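Local coordinates for protein PA1221 (PDB 4DG9) that joins an AMP-binding enzyme domain of the ANL superfamily to a carrier domain with a phosphopantetheine attachment site, at residues T190-G195 against N314-C319; S197-A202 against Q280-G285; H304-Y309 against C320-D325. All coordinates share one frame; numbering follows the deposited sequence.

Contact 1: T190-G195 against N314-C319; sequences TRLCLG and NTTFTC. With DG9 (5'-({[(2R,3R)-3-amino-2-{[2-({N-[(2R)-2-hydroxy-3,3-dimethyl-4-{[oxido(oxo)phosphonio]oxy}butanoyl]-beta-alanyl}amino)ethyl]sulfanyl}-4-methylpentyl]sulfonyl}amino)-5'-deoxyadenosine), chain B.
Arg-191 and Leu-192, on the last turn of helix 186-193, both set CG trans to the backbone N (chi1 164° and 171°), which sends the two side chains across to the loop 314-319. Two further bends along the Arg-191 chain, at chi2 and chi3, turn its guanidinium toward the backbone carbonyls of that loop. NH2 of Arg-191 donates to Asn-314 O at 3.1 Å; the donor lies in the carbonyl plane, but the bond is bent (136° at the hydrogen) and the acceptor is tilted out of the guanidinium plane. Thr-315 O sits at the guanidinium edge, near its plane, and Phe-317 O is 3.4 Å from Arg-191 NH1 on an oblique approach. The hydrogen bond assigned to NH1 goes to Thr-342 OG1 of strand 342-347, and NE holds weakly to Gly-188 O within its own helix.

Beside this polar end, Leu-192 supplies the apolar half of the contact. Its CD2 meets Thr-316 CB at 3.6 Å, the two side chains crossing at about a right angle, while its CD1 reaches Phe-317 CD2 at 3.7 Å. Thr-316 CG2 lies over the centre of one face of the Phe-317 ring, 3.9 Å above it, and at the ring edge Phe-317 CE1 meets DG9 CG2 at 4.0 Å. Helix 217-226 packs alongside through Thr-219 and Leu-220.

Thr-316 O accepts a hydrogen bond from DG9 N2 at 2.8 Å, and Thr-316 N is bonded to Asp-216, which itself bonds DG9. Arg-191 thus probably acts in the second shell; its positive charge may polarise those carbonyls and steady the loop that carries Thr-316 O.

Contact 2: S197-A202 against Q280-G285; sequences SFLAFA and QLLTGG. With DG9 (5'-({[(2R,3R)-3-amino-2-{[2-({N-[(2R)-2-hydroxy-3,3-dimethyl-4-{[oxido(oxo)phosphonio]oxy}butanoyl]-beta-alanyl}amino)ethyl]sulfanyl}-4-methylpentyl]sulfonyl}amino)-5'-deoxyadenosine), chain B.
The carboxamide of Gln-280 pairs with both backbone groups of Ala-200. Ala-200 N donates to Gln-280 OE1 at 2.7 Å, in the carbonyl plane and on a lone pair (157° at the hydrogen), and Gln-280 NE2 returns a bond to Ala-200 O at 3.1 Å, with the donor tilted from that carbonyl plane. Two bonds to one residue fix the rotation of the amide, and Ser-256 OG takes a further bond from NE2. Gln-280 sets CG anti to its carbonyl carbon (chi1 -57°) and runs extended beyond it, which carries the amide to the loop. Strand 280-284 runs parallel between strands 256-260 and 304-309 in a mixed sheet; the loop 197-202, following helix 186-193, packs over the side of the strand that carries Gln-280 and Leu-282. Farther along, Gly-285 N lies 3.1 Å from DG9 N7, and Gly-284 CA 3.7 Å from its N6. Leu-199 CD1 lies against the Gln-280 side chain, 3.6 Å from its CB, and touches Leu-282 CD1 at 3.8 Å. Leu-282 CD2, the other branch, meets Phe-198 CE2 at 3.9 Å, while Leu-199 CD2 lies over one face of the Phe-201 ring, toward its rim.

Contact 3: H304-Y309 against C320-D325; sequences HLVNGY and CHVVTD. With DG9 (5'-({[(2R,3R)-3-amino-2-{[2-({N-[(2R)-2-hydroxy-3,3-dimethyl-4-{[oxido(oxo)phosphonio]oxy}butanoyl]-beta-alanyl}amino)ethyl]sulfanyl}-4-methylpentyl]sulfonyl}amino)-5'-deoxyadenosine), chain B.
Backbone hydrogen bonds join Asn-307 to His-321 in both directions and continue to the next rung. Asn-307 N donates to His-321 O and His-321 N to Asn-307 O, each at 2.9 Å, making this the hydrogen-bonded antiparallel pair; Val-323 N then gives a nearly straight bond (177°) to Leu-305 O at 3.0 Å. Val-306 with Val-322 and Gly-308 with Cys-320 are the non-hydrogen-bonded pairs on either side. Val-306 CA makes a CA-H...O contact with His-321 O, and Cys-320 CA another with Asn-307 O. A water bridges the two segments, accepting from Leu-305 N and donating to Val-323 O.

Apolar contacts gather on the face of Val-306, Cys-320 and Val-322. Val-306 CG1 packs on Cys-320 CB at 3.9 Å, and Cys-320 SG lies 3.9 Å from Gly-308 CA, where no side chain intervenes. Both methyls of Val-322 touch His-304 CE1, the side chains crossing at about a right angle; the ring is held from elsewhere by NE2, bonded to Phe-198 O. Separately, Leu-305 and Val-323 meet more loosely and both lean on Leu-297 of helix 290-299.

Polar side chains occupy the face of Asn-307 and His-321. His-321 NE2 bonds to Asp-327. With CG of Asn-307 trans to its backbone N (chi1 -173°), OD1 accepts a hydrogen bond from DG9 N6 at 2.8 Å, and ND2 is anchored by Pro-334 O. Gly-308 O accepts a second bond from N6, at 2.9 Å, and the Tyr-309 ring presents its edge to DG9 C5. The whole is an antiparallel beta hairpin whose first strand bonds the adenine amino group near its end, consistent with the adenine pocket of ANL-family proteins.

Each contact has one segment that touches DG9: 314-319, 280-285 and 304-309. Contacts 2 and 3, with centres about 8 Å apart, share a sheet: strands 280-284 and 304-309 are neighbours, with Leu-281 O 2.9 Å from Val-306 N in a probable hydrogen bond. Contact 1 lies about 11 Å from contact 2 and 15 Å from contact 3, centre to centre. Its Phe-317 packs against both, CE2 meeting Leu-282 CD2 at 3.7 Å and CE1 meeting Gly-308 CA at 3.7 Å. A classic beta bulge, Thr-318 and Cys-319 facing Tyr-309, leads from contact 1 into the hairpin. Contact 1 meets the ligand's amine N2 and isopropyl branch, contacts 2 and 3 its adenine.

Contact 1: T190-G195 against N314-C319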
# COMPACT_ATOMS: atom_id res chain seq x y z
N THR A 190 -17.75 -2.29 4.97
CA THR A 190 -18.71 -1.54 5.78
C THR A 190 -18.40 -1.66 7.28
O THR A 190 -18.68 -0.76 8.05
CB THR A 190 -20.15 -1.95 5.49
OG1 THR A 190 -20.32 -3.34 5.78
CG2 THR A 190 -20.50 -1.67 4.02
N ARG A 191 -17.81 -2.78 7.69
CA ARG A 191 -17.29 -2.87 9.04
C ARG A 191 -16.21 -1.80 9.22
O ARG A 191 -16.21 -1.03 10.18
CB ARG A 191 -16.64 -4.23 9.32
CG ARG A 191 -15.77 -4.15 10.58
CD ARG A 191 -14.51 -5.00 10.57
NE ARG A 191 -13.59 -4.60 9.54
CZ ARG A 191 -12.33 -5.00 9.47
NH1 ARG A 191 -11.83 -5.80 10.40
NH2 ARG A 191 -11.57 -4.60 8.46
N LEU A 192 -15.26 -1.77 8.30
CA LEU A 192 -14.15 -0.84 8.45
C LEU A 192 -14.65 0.60 8.61
O LEU A 192 -14.11 1.37 9.39
CB LEU A 192 -13.21 -0.95 7.26
CG LEU A 192 -12.14 0.11 7.17
CD1 LEU A 192 -11.17 -0.07 8.33
CD2 LEU A 192 -11.42 -0.01 5.83
N CYS A 193 -15.70 0.95 7.86
CA CYS A 193 -16.10 2.35 7.71
C CYS A 193 -17.24 2.89 8.59
O CYS A 193 -17.48 4.10 8.59
CB CYS A 193 -16.41 2.64 6.23
SG CYS A 193 -15.04 2.30 5.11
N LEU A 194 -17.91 2.01 9.33
CA LEU A 194 -19.07 2.45 10.13
C LEU A 194 -18.89 2.18 11.62
O LEU A 194 -18.20 1.24 12.02
CB LEU A 194 -20.37 1.79 9.62
CG LEU A 194 -20.56 1.95 8.12
CD1 LEU A 194 -21.81 1.21 7.59
CD2 LEU A 194 -20.58 3.44 7.74
N GLY A 195 -19.49 3.02 12.46
CA GLY A 195 -19.49 2.78 13.90
C GLY A 195 -18.14 2.68 14.60
O GLY A 195 -18.03 2.03 15.64
N ASN A 314 -7.41 -9.64 6.95
CA ASN A 314 -8.43 -9.02 7.81
C ASN A 314 -8.97 -7.67 7.32
O ASN A 314 -9.51 -6.90 8.10
CB ASN A 314 -8.02 -9.00 9.29
CG ASN A 314 -9.19 -8.77 10.21
OD1 ASN A 314 -10.32 -9.15 9.89
ND2 ASN A 314 -8.94 -8.14 11.35
N THR A 315 -8.72 -7.35 6.06
CA THR A 315 -9.31 -6.15 5.46
C THR A 315 -8.87 -4.78 6.01
O THR A 315 -9.61 -4.15 6.77
CB THR A 315 -10.85 -6.20 5.49
OG1 THR A 315 -11.29 -7.42 4.86
CG2 THR A 315 -11.43 -5.02 4.74
N THR A 316 -7.70 -4.30 5.59
CA THR A 316 -7.28 -2.96 6.03
C THR A 316 -6.85 -2.91 7.49
O THR A 316 -5.64 -2.93 7.74
CB THR A 316 -8.34 -1.91 5.69
OG1 THR A 316 -8.75 -2.08 4.33
CG2 THR A 316 -7.79 -0.50 5.89
N PHE A 317 -7.75 -2.60 8.41
CA PHE A 317 -7.36 -2.54 9.82
C PHE A 317 -7.75 -3.73 10.70
O PHE A 317 -8.80 -4.35 10.51
CB PHE A 317 -7.87 -1.25 10.46
CG PHE A 317 -7.25 -0.02 9.88
CD1 PHE A 317 -5.96 -0.06 9.39
CD2 PHE A 317 -7.95 1.16 9.80
CE1 PHE A 317 -5.38 1.05 8.85
CE2 PHE A 317 -7.37 2.28 9.26
CZ PHE A 317 -6.08 2.22 8.79
N THR A 318 -6.88 -4.05 11.65
CA THR A 318 -7.18 -5.00 12.72
C THR A 318 -7.22 -4.23 14.04
O THR A 318 -8.22 -4.24 14.77
CB THR A 318 -6.15 -6.15 12.80
OG1 THR A 318 -6.18 -6.91 11.58
CG2 THR A 318 -6.44 -7.07 13.98
N CYS A 319 -6.10 -3.59 14.35
CA CYS A 319 -6.03 -2.66 15.47
C CYS A 319 -5.64 -1.26 15.02
O CYS A 319 -4.90 -1.08 14.04
CB CYS A 319 -5.01 -3.17 16.50
SG CYS A 319 -5.28 -4.89 16.95
C DG9 B . -1.64 -3.35 4.53
N DG9 B . 0.78 -5.61 5.70
S DG9 B . -0.20 -5.77 4.46
C1 DG9 B . -1.58 -4.88 4.73
N1 DG9 B . 2.95 -1.32 12.88
O1 DG9 B . 0.80 -8.13 9.46
C2 DG9 B . 3.80 -2.34 12.68
N2 DG9 B . -3.82 -3.13 5.67
O2 DG9 B . 3.39 -7.34 9.87
C3 DG9 B . 0.30 -6.10 6.98
N3 DG9 B . 3.63 -3.24 11.71
O3 DG9 B . 8.44 2.63 -3.39
C4 DG9 B . 2.57 -3.13 10.86
C5 DG9 B . 1.67 -2.09 11.03
C6 DG9 B . 1.88 -1.17 12.07
N6 DG9 B . 1.03 -0.13 12.28
N7 DG9 B . 0.73 -2.23 10.08
C8 DG9 B . 1.03 -3.33 9.33
N9 DG9 B . 2.15 -3.86 9.81
CA DG9 B . -2.36 -2.82 5.79
CB DG9 B . -2.17 -1.35 6.17
C1' DG9 B . 2.82 -5.08 9.27
S1P DG9 B . -0.12 -2.53 4.14
C2' DG9 B . 2.38 -6.32 10.04
P2A DG9 B . 8.18 3.70 -4.45
C2P DG9 B . -0.64 -1.16 3.15
O2P DG9 B . 0.47 -5.50 3.23
C3' DG9 B . 1.11 -6.73 9.32
C3P DG9 B . -0.58 -1.41 1.65
O3P DG9 B . -0.65 -7.13 4.48
C4' DG9 B . 1.48 -6.39 7.89
O4' DG9 B . 2.37 -5.27 7.93
O4A DG9 B . 8.02 3.26 -5.89
N4P DG9 B . 0.67 -0.95 1.09
C5P DG9 B . 0.77 0.04 0.21
O5P DG9 B . -0.17 0.72 -0.17
O6A DG9 B . 6.86 4.54 -4.06
C6P DG9 B . 2.16 0.32 -0.31
C7P DG9 B . 2.59 1.70 0.15
N8P DG9 B . 3.78 2.17 -0.54
C9P DG9 B . 3.71 2.80 -1.71
O9P DG9 B . 2.65 3.03 -2.26
CAP DG9 B . 5.01 3.22 -2.34
OAP DG9 B . 6.11 2.67 -1.62
CBP DG9 B . 5.16 4.74 -2.40
CCP DG9 B . 6.61 5.08 -2.77
CDP DG9 B . 4.23 5.21 -3.51
CEP DG9 B . 4.77 5.41 -1.09
CG1 DG9 B . -3.15 -0.42 5.47
CG2 DG9 B . -2.33 -1.21 7.68

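Contact 2: S197-A202 against Q280-G285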
# COMPACT_ATOMS: atom_id res chain seq x y z
N SER A 197 -14.48 4.31 16.36
CA SER A 197 -14.00 5.42 17.20
C SER A 197 -12.62 5.94 16.88
O SER A 197 -12.19 6.93 17.47
CB SER A 197 -14.14 5.08 18.69
OG SER A 197 -13.30 4.01 19.04
N PHE A 198 -11.90 5.29 15.97
CA PHE A 198 -10.48 5.62 15.83
C PHE A 198 -10.29 6.79 14.90
O PHE A 198 -9.22 7.39 14.82
CB PHE A 198 -9.67 4.42 15.35
CG PHE A 198 -10.04 3.95 13.98
CD1 PHE A 198 -10.78 2.79 13.81
CD2 PHE A 198 -9.64 4.66 12.86
CE1 PHE A 198 -11.11 2.34 12.54
CE2 PHE A 198 -9.97 4.21 11.59
CZ PHE A 198 -10.70 3.06 11.43
N LEU A 199 -11.36 7.12 14.19
CA LEU A 199 -11.32 8.21 13.24
C LEU A 199 -12.70 8.77 13.28
O LEU A 199 -13.64 8.04 13.60
CB LEU A 199 -11.02 7.70 11.83
CG LEU A 199 -10.72 8.75 10.76
CD1 LEU A 199 -9.40 9.40 11.03
CD2 LEU A 199 -10.71 8.12 9.38
N ALA A 200 -12.85 10.04 12.96
CA ALA A 200 -14.18 10.58 12.78
C ALA A 200 -14.56 10.52 11.30
O ALA A 200 -14.10 11.33 10.49
CB ALA A 200 -14.21 12.01 13.25
N PHE A 201 -15.44 9.58 10.97
CA PHE A 201 -16.01 9.49 9.63
C PHE A 201 -17.28 10.32 9.62
O PHE A 201 -18.20 10.07 10.38
CB PHE A 201 -16.38 8.05 9.31
CG PHE A 201 -15.21 7.13 9.12
CD1 PHE A 201 -14.56 7.06 7.89
CD2 PHE A 201 -14.78 6.31 10.16
CE1 PHE A 201 -13.49 6.18 7.70
CE2 PHE A 201 -13.69 5.41 9.98
CZ PHE A 201 -13.07 5.34 8.74
N ALA A 202 -17.30 11.34 8.77
CA ALA A 202 -18.42 12.26 8.72
C ALA A 202 -18.60 12.80 7.30
O ALA A 202 -17.67 12.75 6.49
CB ALA A 202 -18.20 13.41 9.72
N GLN A 280 -7.15 14.92 10.18
CA GLN A 280 -6.96 13.52 10.52
C GLN A 280 -5.93 12.84 9.62
O GLN A 280 -6.01 12.89 8.38
CB GLN A 280 -8.28 12.76 10.41
CG GLN A 280 -9.38 13.32 11.25
CD GLN A 280 -10.63 12.47 11.20
OE1 GLN A 280 -11.09 11.98 12.23
NE2 GLN A 280 -11.18 12.30 10.01
N LEU A 281 -4.98 12.18 10.26
CA LEU A 281 -3.94 11.49 9.53
C LEU A 281 -3.73 10.11 10.12
O LEU A 281 -3.59 9.96 11.34
CB LEU A 281 -2.64 12.31 9.55
CG LEU A 281 -1.36 11.62 9.09
CD1 LEU A 281 -1.54 11.13 7.68
CD2 LEU A 281 -0.20 12.58 9.17
N LEU A 282 -3.74 9.10 9.26
CA LEU A 282 -3.41 7.75 9.68
C LEU A 282 -2.14 7.33 8.97
O LEU A 282 -1.88 7.69 7.81
CB LEU A 282 -4.53 6.76 9.35
CG LEU A 282 -5.95 7.09 9.83
CD1 LEU A 282 -6.65 7.96 8.80
CD2 LEU A 282 -6.75 5.84 10.09
N THR A 283 -1.33 6.57 9.70
CA THR A 283 -0.16 5.96 9.11
C THR A 283 0.08 4.60 9.79
O THR A 283 -0.61 4.24 10.75
CB THR A 283 1.08 6.89 9.22
OG1 THR A 283 2.21 6.24 8.64
CG2 THR A 283 1.38 7.23 10.68
N GLY A 284 1.03 3.85 9.28
CA GLY A 284 1.08 2.45 9.63
C GLY A 284 1.56 1.68 8.42
O GLY A 284 2.13 2.26 7.49
N GLY A 285 1.31 0.37 8.43
CA GLY A 285 1.75 -0.48 7.34
C GLY A 285 3.11 -1.06 7.65
O GLY A 285 3.55 -2.02 7.01
C DG9 B . -1.64 -3.35 4.53
N DG9 B . 0.78 -5.61 5.70
S DG9 B . -0.20 -5.77 4.46
C1 DG9 B . -1.58 -4.88 4.73
N1 DG9 B . 2.95 -1.32 12.88
O1 DG9 B . 0.80 -8.13 9.46
C2 DG9 B . 3.80 -2.34 12.68
N2 DG9 B . -3.82 -3.13 5.67
O2 DG9 B . 3.39 -7.34 9.87
C3 DG9 B . 0.30 -6.10 6.98
N3 DG9 B . 3.63 -3.24 11.71
O3 DG9 B . 8.44 2.63 -3.39
C4 DG9 B . 2.57 -3.13 10.86
C5 DG9 B . 1.67 -2.09 11.03
C6 DG9 B . 1.88 -1.17 12.07
N6 DG9 B . 1.03 -0.13 12.28
N7 DG9 B . 0.73 -2.23 10.08
C8 DG9 B . 1.03 -3.33 9.33
N9 DG9 B . 2.15 -3.86 9.81
CA DG9 B . -2.36 -2.82 5.79
CB DG9 B . -2.17 -1.35 6.17
C1' DG9 B . 2.82 -5.08 9.27
S1P DG9 B . -0.12 -2.53 4.14
C2' DG9 B . 2.38 -6.32 10.04
P2A DG9 B . 8.18 3.70 -4.45
C2P DG9 B . -0.64 -1.16 3.15
O2P DG9 B . 0.47 -5.50 3.23
C3' DG9 B . 1.11 -6.73 9.32
C3P DG9 B . -0.58 -1.41 1.65
O3P DG9 B . -0.65 -7.13 4.48
C4' DG9 B . 1.48 -6.39 7.89
O4' DG9 B . 2.37 -5.27 7.93
O4A DG9 B . 8.02 3.26 -5.89
N4P DG9 B . 0.67 -0.95 1.09
C5P DG9 B . 0.77 0.04 0.21
O5P DG9 B . -0.17 0.72 -0.17
O6A DG9 B . 6.86 4.54 -4.06
C6P DG9 B . 2.16 0.32 -0.31
C7P DG9 B . 2.59 1.70 0.15
N8P DG9 B . 3.78 2.17 -0.54
C9P DG9 B . 3.71 2.80 -1.71
O9P DG9 B . 2.65 3.03 -2.26
CAP DG9 B . 5.01 3.22 -2.34
OAP DG9 B . 6.11 2.67 -1.62
CBP DG9 B . 5.16 4.74 -2.40
CCP DG9 B . 6.61 5.08 -2.77
CDP DG9 B . 4.23 5.21 -3.51
CEP DG9 B . 4.77 5.41 -1.09
CG1 DG9 B . -3.15 -0.42 5.47
CG2 DG9 B . -2.33 -1.21 7.68

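Contact 3: H304-Y309 against C320-D325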
# COMPACT_ATOMS: atom_id res chain seq x y z
N HIS A 304 -5.14 14.86 14.66
CA HIS A 304 -5.59 13.59 15.18
C HIS A 304 -4.83 12.54 14.37
O HIS A 304 -5.12 12.32 13.18
CB HIS A 304 -7.10 13.45 14.95
CG HIS A 304 -7.66 12.12 15.35
ND1 HIS A 304 -8.05 11.83 16.64
CD2 HIS A 304 -7.94 11.01 14.62
CE1 HIS A 304 -8.52 10.60 16.69
NE2 HIS A 304 -8.46 10.08 15.48
N LEU A 305 -3.88 11.89 15.01
CA LEU A 305 -2.99 11.00 14.30
C LEU A 305 -3.24 9.59 14.79
O LEU A 305 -3.45 9.38 15.98
CB LEU A 305 -1.53 11.42 14.51
CG LEU A 305 -0.47 10.59 13.78
CD1 LEU A 305 -0.47 10.90 12.28
CD2 LEU A 305 0.91 10.81 14.36
N VAL A 306 -3.25 8.63 13.88
CA VAL A 306 -3.60 7.26 14.23
C VAL A 306 -2.59 6.28 13.65
O VAL A 306 -2.17 6.41 12.49
CB VAL A 306 -4.99 6.89 13.66
CG1 VAL A 306 -5.39 5.47 14.07
CG2 VAL A 306 -6.04 7.91 14.07
N ASN A 307 -2.20 5.31 14.46
CA ASN A 307 -1.41 4.19 13.98
C ASN A 307 -2.37 3.04 13.64
O ASN A 307 -2.97 2.42 14.53
CB ASN A 307 -0.47 3.75 15.10
CG ASN A 307 0.50 2.71 14.67
OD1 ASN A 307 0.60 2.40 13.49
ND2 ASN A 307 1.26 2.16 15.62
N GLY A 308 -2.55 2.80 12.34
CA GLY A 308 -3.35 1.67 11.89
C GLY A 308 -2.53 0.41 11.66
O GLY A 308 -1.49 0.46 11.00
N TYR A 309 -3.05 -0.73 12.09
CA TYR A 309 -2.35 -1.99 11.88
C TYR A 309 -3.31 -3.02 11.28
O TYR A 309 -4.47 -3.13 11.70
CB TYR A 309 -1.73 -2.51 13.20
CG TYR A 309 -1.59 -4.02 13.24
CD1 TYR A 309 -0.40 -4.63 12.89
CD2 TYR A 309 -2.65 -4.84 13.61
CE1 TYR A 309 -0.27 -6.02 12.89
CE2 TYR A 309 -2.53 -6.22 13.62
CZ TYR A 309 -1.33 -6.81 13.26
OH TYR A 309 -1.20 -8.20 13.28
N CYS A 320 -6.13 -0.27 15.76
CA CYS A 320 -5.74 1.12 15.55
C CYS A 320 -5.52 1.77 16.90
O CYS A 320 -6.17 1.41 17.88
CB CYS A 320 -6.83 1.89 14.81
SG CYS A 320 -7.05 1.47 13.09
N HIS A 321 -4.62 2.76 16.93
CA HIS A 321 -4.33 3.49 18.15
C HIS A 321 -4.23 4.97 17.88
O HIS A 321 -3.45 5.40 17.03
CB HIS A 321 -3.01 2.99 18.75
CG HIS A 321 -2.55 3.78 19.94
ND1 HIS A 321 -3.24 3.81 21.13
CD2 HIS A 321 -1.44 4.55 20.12
CE1 HIS A 321 -2.59 4.58 21.99
NE2 HIS A 321 -1.49 5.03 21.41
N VAL A 322 -5.03 5.76 18.59
CA VAL A 322 -4.91 7.21 18.50
C VAL A 322 -3.72 7.62 19.34
O VAL A 322 -3.63 7.25 20.51
CB VAL A 322 -6.19 7.91 19.00
CG1 VAL A 322 -6.01 9.42 19.01
CG2 VAL A 322 -7.35 7.52 18.13
N VAL A 323 -2.81 8.37 18.74
CA VAL A 323 -1.56 8.74 19.38
C VAL A 323 -1.73 9.86 20.41
O VAL A 323 -2.48 10.80 20.17
CB VAL A 323 -0.51 9.13 18.34
CG1 VAL A 323 0.83 9.44 19.02
CG2 VAL A 323 -0.37 8.01 17.30
N THR A 324 -1.03 9.75 21.54
CA THR A 324 -1.07 10.74 22.62
C THR A 324 0.32 11.27 22.93
O THR A 324 1.32 10.66 22.55
CB THR A 324 -1.59 10.13 23.94
OG1 THR A 324 -0.57 9.29 24.50
CG2 THR A 324 -2.83 9.30 23.72
N ASP A 325 0.37 12.40 23.65
CA ASP A 325 1.63 12.98 24.13
C ASP A 325 2.52 11.95 24.81
O ASP A 325 3.70 11.83 24.49
CB ASP A 325 1.36 14.09 25.15
CG ASP A 325 0.64 15.28 24.55
OD1 ASP A 325 0.66 15.43 23.31
OD2 ASP A 325 0.07 16.07 25.34
C DG9 B . -1.64 -3.35 4.53
N DG9 B . 0.78 -5.61 5.70
S DG9 B . -0.20 -5.77 4.46
C1 DG9 B . -1.58 -4.88 4.73
N1 DG9 B . 2.95 -1.32 12.88
O1 DG9 B . 0.80 -8.13 9.46
C2 DG9 B . 3.80 -2.34 12.68
N2 DG9 B . -3.82 -3.13 5.67
O2 DG9 B . 3.39 -7.34 9.87
C3 DG9 B . 0.30 -6.10 6.98
N3 DG9 B . 3.63 -3.24 11.71
O3 DG9 B . 8.44 2.63 -3.39
C4 DG9 B . 2.57 -3.13 10.86
C5 DG9 B . 1.67 -2.09 11.03
C6 DG9 B . 1.88 -1.17 12.07
N6 DG9 B . 1.03 -0.13 12.28
N7 DG9 B . 0.73 -2.23 10.08
C8 DG9 B . 1.03 -3.33 9.33
N9 DG9 B . 2.15 -3.86 9.81
CA DG9 B . -2.36 -2.82 5.79
CB DG9 B . -2.17 -1.35 6.17
C1' DG9 B . 2.82 -5.08 9.27
S1P DG9 B . -0.12 -2.53 4.14
C2' DG9 B . 2.38 -6.32 10.04
P2A DG9 B . 8.18 3.70 -4.45
C2P DG9 B . -0.64 -1.16 3.15
O2P DG9 B . 0.47 -5.50 3.23
C3' DG9 B . 1.11 -6.73 9.32
C3P DG9 B . -0.58 -1.41 1.65
O3P DG9 B . -0.65 -7.13 4.48
C4' DG9 B . 1.48 -6.39 7.89
O4' DG9 B . 2.37 -5.27 7.93
O4A DG9 B . 8.02 3.26 -5.89
N4P DG9 B . 0.67 -0.95 1.09
C5P DG9 B . 0.77 0.04 0.21
O5P DG9 B . -0.17 0.72 -0.17
O6A DG9 B . 6.86 4.54 -4.06
C6P DG9 B . 2.16 0.32 -0.31
C7P DG9 B . 2.59 1.70 0.15
N8P DG9 B . 3.78 2.17 -0.54
C9P DG9 B . 3.71 2.80 -1.71
O9P DG9 B . 2.65 3.03 -2.26
CAP DG9 B . 5.01 3.22 -2.34
OAP DG9 B . 6.11 2.67 -1.62
CBP DG9 B . 5.16 4.74 -2.40
CCP DG9 B . 6.61 5.08 -2.77
CDP DG9 B . 4.23 5.21 -3.51
CEP DG9 B . 4.77 5.41 -1.09
CG1 DG9 B . -3.15 -0.42 5.47
CG2 DG9 B . -2.33 -1.21 7.68
O HOH W 1 -3.22 12.05 18.00